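Long-range contacts in G protein alpha subunit (Entamoeba histolytica, PDB 4FID), which probably acts as the nucleotide-binding, GTP-hydrolysing alpha subunit of a heterotrimeric G protein, relaying signals from membrane receptors: residues Ile6-Leu11 with Phe163-Val168; Lys72-Thr77 with Pro85-Leu90. All blocks are in the same frame, centred on the assembly; numbering follows the deposited sequence.

Contact 1. Residues Ile6-Leu11 with Phe163-Val168; sequences ITVMLL and FHLIDV
I6 and F163 lie side by side where strand 6-11 runs parallel to strand 163-167, and their packing opens a row of interlocking side chains. The CB of I6 rests on one face of the F163 ring, 4.0 Å from its centroid and displaced toward the rim, a CH-pi contact. V8 comes to the edge of the same ring, its CG2 in the ring plane and 3.9 Å from F163 CD1, so the flat ring fits the angle between two branched residues. The next bump is L165: its CD2 methyl fills the notch between V8 and L10, 3.8 Å from V8 CG1 and 4.1 Å from L10 CG. Helix 312-332 covers the I6 and F163 end of this face.

On the other face, the methyl CG2 of T7 meets I166 CD1 at 3.7 Å. The selenomethionine M9 bends at its third torsion (chi3 -77°), which turns its CE back toward I166 CG2. Farther along, V168 CG2 is received between M9 CG and L11 CD1. H164 projects beside T7, and its two ring nitrogens bond to D155 and E153.

Between the two layers of side chains, backbone hydrogen bonds alternate between the strands, among them V8 N to H164 O (2.8 Å) and I166 N to V8 O, the latter nearly straight at 169°. In this Ras-like fold the second strand ends at D167, whose OD2 makes a salt bridge to K18, a GDP-binding lysine. Branched aliphatic residues suit a buried sheet because they need no polar partners. The chemistry implies a division of labour: peptide groups satisfy one another, hydrocarbon fills most of both faces, T7 and H164 give one face a polar, partly exposed end, and a carboxylate is directed to the nucleotide site.

Contact 2. Residues Lys72-Thr77 with Pro85-Leu90; sequences KSKEFT and PFSPEL
The loop joining helices 42-62 and 90-99 of the all-helical domain folds back on itself here, with the carboxylate of E75 reaching across to S87. Both oxygens are used. OE1 of E75 accepts the backbone N of S87 at 3.1 Å, from its syn side but 21° out of the carboxylate plane. OE2 of E75 takes the S87 hydroxyl OG at 2.7 Å on its syn lone pair. A bend at chi2 (86°) helps bring the glutamate round, and the two bonds to one residue limit its rotation. A small serine suits the spot, offering N-H and O-H together and leaving room for the aliphatic chain of K74, whose CD lies 3.5 Å from S87 CB. S73 CB packs against E89 CG, and S73 OG bonds to D93 in the following helix.

Toward helix 42-62 the contact is apolar. L90 places CD2 near F76 CE2 (3.5 Å), the two side chains crossing at about a right angle, and its CD1 over the centre of the F86 ring. F76 and F86 also touch helix 42-62, and F76 helix 90-99. The arrangement is that of an interhelical connection in the all-helical domain, in which one glutamate accepts both the N-H and the O-H of a serine above L90 and two partly exposed phenylalanines.

Overall arrangement
From the N terminus the chain lays down strand 6-12, passes the P-loop and helix 18-28, and enters the helical domain along the long helix 42-62. The loop that follows is closed locally by contact 2, with seven residues between its segments, before helix 90-99 begins. After further helices, up to 138-143, the chain returns through strand 152-157 to 162-167, where contact 1 closes a loop of 151 intervening residues. Contact 2 is therefore nested inside the loop closed by contact 1, and the two do not cross. Their centres lie about 42 Å apart on opposite sides of the chain's centre: contact 1 joins neighbouring strands of the Ras-like sheet beside the nucleotide, and contact 2 shapes a distant helical connection.

Contact 1. Residues Ile6-Leu11 with Phe163-Val168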
loop_
_atom_site.group_PDB
_atom_site.type_symbol
_atom_site.label_atom_id
_atom_site.label_comp_id
_atom_site.label_asym_id
_atom_site.label_seq_id
_atom_site.Cartn_x
_atom_site.Cartn_y
_atom_site.Cartn_z
ATOM N N ILE A 6 -7.619 0.870 23.299
ATOM C CA ILE A 6 -6.640 1.781 22.737
ATOM C C ILE A 6 -7.034 2.108 21.288
ATOM O O ILE A 6 -7.253 1.206 20.460
ATOM C CB ILE A 6 -5.227 1.183 22.763
ATOM C CG1 ILE A 6 -4.809 0.867 24.195
ATOM C CG2 ILE A 6 -4.222 2.138 22.105
ATOM C CD1 ILE A 6 -3.350 0.468 24.317
ATOM N N THR A 7 -7.121 3.400 20.994
ATOM C CA THR A 7 -7.582 3.839 19.700
ATOM C C THR A 7 -6.442 4.254 18.770
ATOM O O THR A 7 -5.558 5.017 19.133
ATOM C CB THR A 7 -8.597 4.961 19.861
ATOM O OG1 THR A 7 -9.767 4.417 20.472
ATOM C CG2 THR A 7 -8.968 5.559 18.512
ATOM N N VAL A 8 -6.490 3.745 17.552
ATOM C CA VAL A 8 -5.449 3.990 16.581
ATOM C C VAL A 8 -6.099 4.435 15.296
ATOM O O VAL A 8 -7.044 3.808 14.824
ATOM C CB VAL A 8 -4.668 2.712 16.290
ATOM C CG1 VAL A 8 -3.659 2.961 15.198
ATOM C CG2 VAL A 8 -3.994 2.208 17.560
HETATM N N MSE A 9 -5.586 5.519 14.735
HETATM C CA MSE A 9 -6.136 6.104 13.520
HETATM C C MSE A 9 -5.120 6.014 12.388
HETATM O O MSE A 9 -3.990 6.485 12.540
HETATM C CB MSE A 9 -6.516 7.560 13.781
HETATM C CG MSE A 9 -7.046 8.277 12.568
HETATM SE SE MSE A 9 -7.709 10.100 12.905
HETATM C CE MSE A 9 -9.449 9.723 13.718
ATOM N N LEU A 10 -5.508 5.394 11.270
ATOM C CA LEU A 10 -4.643 5.340 10.095
ATOM C C LEU A 10 -4.943 6.481 9.147
ATOM O O LEU A 10 -6.074 6.628 8.688
ATOM C CB LEU A 10 -4.811 4.027 9.334
ATOM C CG LEU A 10 -4.238 2.766 9.982
ATOM C CD1 LEU A 10 -4.369 1.611 9.026
ATOM C CD2 LEU A 10 -2.792 2.971 10.398
ATOM N N LEU A 11 -3.922 7.287 8.864
ATOM C CA LEU A 11 -3.972 8.329 7.834
ATOM C C LEU A 11 -2.987 8.044 6.720
ATOM O O LEU A 11 -2.008 7.351 6.914
ATOM C CB LEU A 11 -3.630 9.707 8.410
ATOM C CG LEU A 11 -4.628 10.529 9.268
ATOM C CD1 LEU A 11 -6.076 10.340 8.877
ATOM C CD2 LEU A 11 -4.450 10.253 10.744
ATOM N N PHE A 163 -7.843 -3.087 21.089
ATOM C CA PHE A 163 -7.563 -1.976 20.191
ATOM C C PHE A 163 -8.752 -1.630 19.293
ATOM O O PHE A 163 -9.551 -2.490 18.930
ATOM C CB PHE A 163 -6.342 -2.274 19.329
ATOM C CG PHE A 163 -5.046 -2.076 20.036
ATOM C CD1 PHE A 163 -4.239 -1.002 19.732
ATOM C CD2 PHE A 163 -4.633 -2.964 21.019
ATOM C CE1 PHE A 163 -3.029 -0.819 20.395
ATOM C CE2 PHE A 163 -3.429 -2.786 21.683
ATOM C CZ PHE A 163 -2.627 -1.717 21.370
ATOM N N HIS A 164 -8.868 -0.355 18.948
ATOM C CA HIS A 164 -9.886 0.082 18.005
ATOM C C HIS A 164 -9.203 0.858 16.885
ATOM O O HIS A 164 -8.438 1.801 17.133
ATOM C CB HIS A 164 -10.953 0.918 18.699
ATOM C CG HIS A 164 -12.032 1.394 17.784
ATOM N ND1 HIS A 164 -13.053 0.576 17.346
ATOM C CD2 HIS A 164 -12.259 2.609 17.228
ATOM C CE1 HIS A 164 -13.857 1.264 16.555
ATOM N NE2 HIS A 164 -13.400 2.503 16.469
ATOM N N LEU A 165 -9.464 0.441 15.651
ATOM C CA LEU A 165 -8.725 0.941 14.506
ATOM C C LEU A 165 -9.681 1.789 13.679
ATOM O O LEU A 165 -10.763 1.319 13.314
ATOM C CB LEU A 165 -8.170 -0.249 13.696
ATOM C CG LEU A 165 -7.109 -0.091 12.588
ATOM C CD1 LEU A 165 -7.693 0.552 11.355
ATOM C CD2 LEU A 165 -5.906 0.712 13.054
ATOM N N ILE A 166 -9.301 3.044 13.417
ATOM C CA ILE A 166 -10.083 3.929 12.560
ATOM C C ILE A 166 -9.309 4.206 11.297
ATOM O O ILE A 166 -8.277 4.873 11.340
ATOM C CB ILE A 166 -10.363 5.273 13.236
ATOM C CG1 ILE A 166 -11.057 5.047 14.588
ATOM C CG2 ILE A 166 -11.175 6.215 12.271
ATOM C CD1 ILE A 166 -11.048 6.250 15.490
ATOM N N ASP A 167 -9.798 3.683 10.173
ATOM C CA ASP A 167 -9.121 3.842 8.875
ATOM C C ASP A 167 -9.772 4.978 8.085
ATOM O O ASP A 167 -10.882 4.831 7.572
ATOM C CB ASP A 167 -9.167 2.520 8.099
ATOM C CG ASP A 167 -8.569 2.619 6.709
ATOM O OD1 ASP A 167 -8.716 1.635 5.956
ATOM O OD2 ASP A 167 -7.961 3.655 6.350
ATOM N N VAL A 168 -9.093 6.119 8.009
ATOM C CA VAL A 168 -9.663 7.291 7.348
ATOM C C VAL A 168 -9.230 7.376 5.889
ATOM O O VAL A 168 -8.063 7.577 5.606
ATOM C CB VAL A 168 -9.253 8.601 8.045
ATOM C CG1 VAL A 168 -10.018 9.755 7.445
ATOM C CG2 VAL A 168 -9.496 8.528 9.544
#

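Contact 2. Residues Lys72-Thr77 with Pro85-Leu90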
loop_
_atom_site.group_PDB
_atom_site.type_symbol
_atom_site.label_atom_id
_atom_site.label_comp_id
_atom_site.label_asym_id
_atom_site.label_seq_id
_atom_site.Cartn_x
_atom_site.Cartn_y
_atom_site.Cartn_z
ATOM N N LYS A 72 -5.092 -15.560 -28.255
ATOM C CA LYS A 72 -6.210 -16.126 -28.995
ATOM C C LYS A 72 -7.547 -15.635 -28.432
ATOM O O LYS A 72 -8.475 -15.332 -29.182
ATOM C CB LYS A 72 -6.141 -17.657 -28.931
ATOM C CG LYS A 72 -4.804 -18.235 -29.382
ATOM C CD LYS A 72 -4.462 -17.785 -30.803
ATOM C CE LYS A 72 -5.497 -18.278 -31.804
ATOM N NZ LYS A 72 -5.236 -17.758 -33.172
ATOM N N SER A 73 -7.613 -15.536 -27.108
ATOM C CA SER A 73 -8.857 -15.307 -26.376
ATOM C C SER A 73 -9.621 -14.009 -26.669
ATOM O O SER A 73 -9.047 -12.979 -27.002
ATOM C CB SER A 73 -8.614 -15.439 -24.856
ATOM O OG SER A 73 -7.697 -14.463 -24.365
ATOM N N LYS A 74 -10.938 -14.106 -26.521
ATOM C CA LYS A 74 -11.867 -12.987 -26.575
ATOM C C LYS A 74 -11.369 -11.790 -25.786
ATOM O O LYS A 74 -11.522 -10.648 -26.218
ATOM C CB LYS A 74 -13.213 -13.410 -25.967
ATOM C CG LYS A 74 -13.699 -14.804 -26.348
ATOM C CD LYS A 74 -14.834 -15.248 -25.421
ATOM C CE LYS A 74 -15.297 -16.689 -25.711
ATOM N NZ LYS A 74 -16.317 -17.185 -24.720
ATOM N N GLU A 75 -10.790 -12.059 -24.619
ATOM C CA GLU A 75 -10.438 -11.011 -23.655
ATOM C C GLU A 75 -9.395 -9.993 -24.134
ATOM O O GLU A 75 -9.438 -8.826 -23.734
ATOM C CB GLU A 75 -10.016 -11.620 -22.317
ATOM C CG GLU A 75 -11.193 -12.013 -21.422
ATOM C CD GLU A 75 -11.747 -13.422 -21.705
ATOM O OE1 GLU A 75 -12.768 -13.783 -21.073
ATOM O OE2 GLU A 75 -11.162 -14.153 -22.545
ATOM N N PHE A 76 -8.475 -10.429 -24.994
ATOM C CA PHE A 76 -7.413 -9.555 -25.482
ATOM C C PHE A 76 -7.604 -9.125 -26.939
ATOM O O PHE A 76 -6.632 -8.870 -27.647
ATOM C CB PHE A 76 -6.040 -10.210 -25.282
ATOM C CG PHE A 76 -5.741 -10.544 -23.855
ATOM C CD1 PHE A 76 -5.648 -9.545 -22.903
ATOM C CD2 PHE A 76 -5.575 -11.857 -23.455
ATOM C CE1 PHE A 76 -5.393 -9.851 -21.576
ATOM C CE2 PHE A 76 -5.317 -12.169 -22.134
ATOM C CZ PHE A 76 -5.224 -11.162 -21.194
ATOM N N THR A 77 -8.859 -9.041 -27.375
ATOM C CA THR A 77 -9.201 -8.498 -28.690
ATOM C C THR A 77 -10.170 -7.317 -28.547
ATOM O O THR A 77 -10.778 -6.876 -29.524
ATOM C CB THR A 77 -9.864 -9.558 -29.574
ATOM O OG1 THR A 77 -11.193 -9.802 -29.100
ATOM C CG2 THR A 77 -9.054 -10.861 -29.563
ATOM N N PRO A 85 -17.546 -15.130 -16.498
ATOM C CA PRO A 85 -16.681 -16.311 -16.471
ATOM C C PRO A 85 -15.714 -16.133 -17.636
ATOM O O PRO A 85 -16.134 -15.792 -18.737
ATOM C CB PRO A 85 -17.616 -17.514 -16.715
ATOM C CG PRO A 85 -18.979 -16.919 -17.064
ATOM C CD PRO A 85 -18.809 -15.430 -17.203
ATOM N N PHE A 86 -14.426 -16.323 -17.372
ATOM C CA PHE A 86 -13.385 -16.190 -18.388
ATOM C C PHE A 86 -13.589 -17.197 -19.514
ATOM O O PHE A 86 -14.048 -18.324 -19.278
ATOM C CB PHE A 86 -12.003 -16.439 -17.781
ATOM C CG PHE A 86 -11.518 -15.350 -16.866
ATOM C CD1 PHE A 86 -11.590 -14.021 -17.238
ATOM C CD2 PHE A 86 -10.927 -15.665 -15.650
ATOM C CE1 PHE A 86 -11.118 -13.028 -16.392
ATOM C CE2 PHE A 86 -10.444 -14.678 -14.809
ATOM C CZ PHE A 86 -10.540 -13.359 -15.180
ATOM N N SER A 87 -13.226 -16.800 -20.731
ATOM C CA SER A 87 -13.178 -17.730 -21.846
ATOM C C SER A 87 -12.150 -18.803 -21.523
ATOM O O SER A 87 -11.222 -18.564 -20.772
ATOM C CB SER A 87 -12.809 -17.006 -23.146
ATOM O OG SER A 87 -11.423 -16.716 -23.219
ATOM N N PRO A 88 -12.318 -19.995 -22.091
ATOM C CA PRO A 88 -11.439 -21.122 -21.753
ATOM C C PRO A 88 -9.964 -20.847 -22.032
ATOM O O PRO A 88 -9.093 -21.374 -21.333
ATOM C CB PRO A 88 -11.959 -22.264 -22.642
ATOM C CG PRO A 88 -12.869 -21.612 -23.650
ATOM C CD PRO A 88 -13.405 -20.379 -23.006
ATOM N N GLU A 89 -9.696 -20.014 -23.032
ATOM C CA GLU A 89 -8.325 -19.713 -23.440
ATOM C C GLU A 89 -7.661 -18.567 -22.663
ATOM O O GLU A 89 -6.471 -18.297 -22.842
ATOM C CB GLU A 89 -8.301 -19.413 -24.931
ATOM C CG GLU A 89 -9.623 -18.891 -25.431
ATOM C CD GLU A 89 -10.197 -19.769 -26.506
ATOM O OE1 GLU A 89 -10.033 -19.412 -27.692
ATOM O OE2 GLU A 89 -10.795 -20.816 -26.167
ATOM N N LEU A 90 -8.420 -17.904 -21.797
ATOM C CA LEU A 90 -7.866 -16.796 -21.042
ATOM C C LEU A 90 -6.675 -17.259 -20.214
ATOM O O LEU A 90 -5.574 -16.748 -20.375
ATOM C CB LEU A 90 -8.932 -16.122 -20.175
ATOM C CG LEU A 90 -8.560 -14.823 -19.455
ATOM C CD1 LEU A 90 -7.925 -15.120 -18.096
ATOM C CD2 LEU A 90 -7.637 -13.974 -20.310
#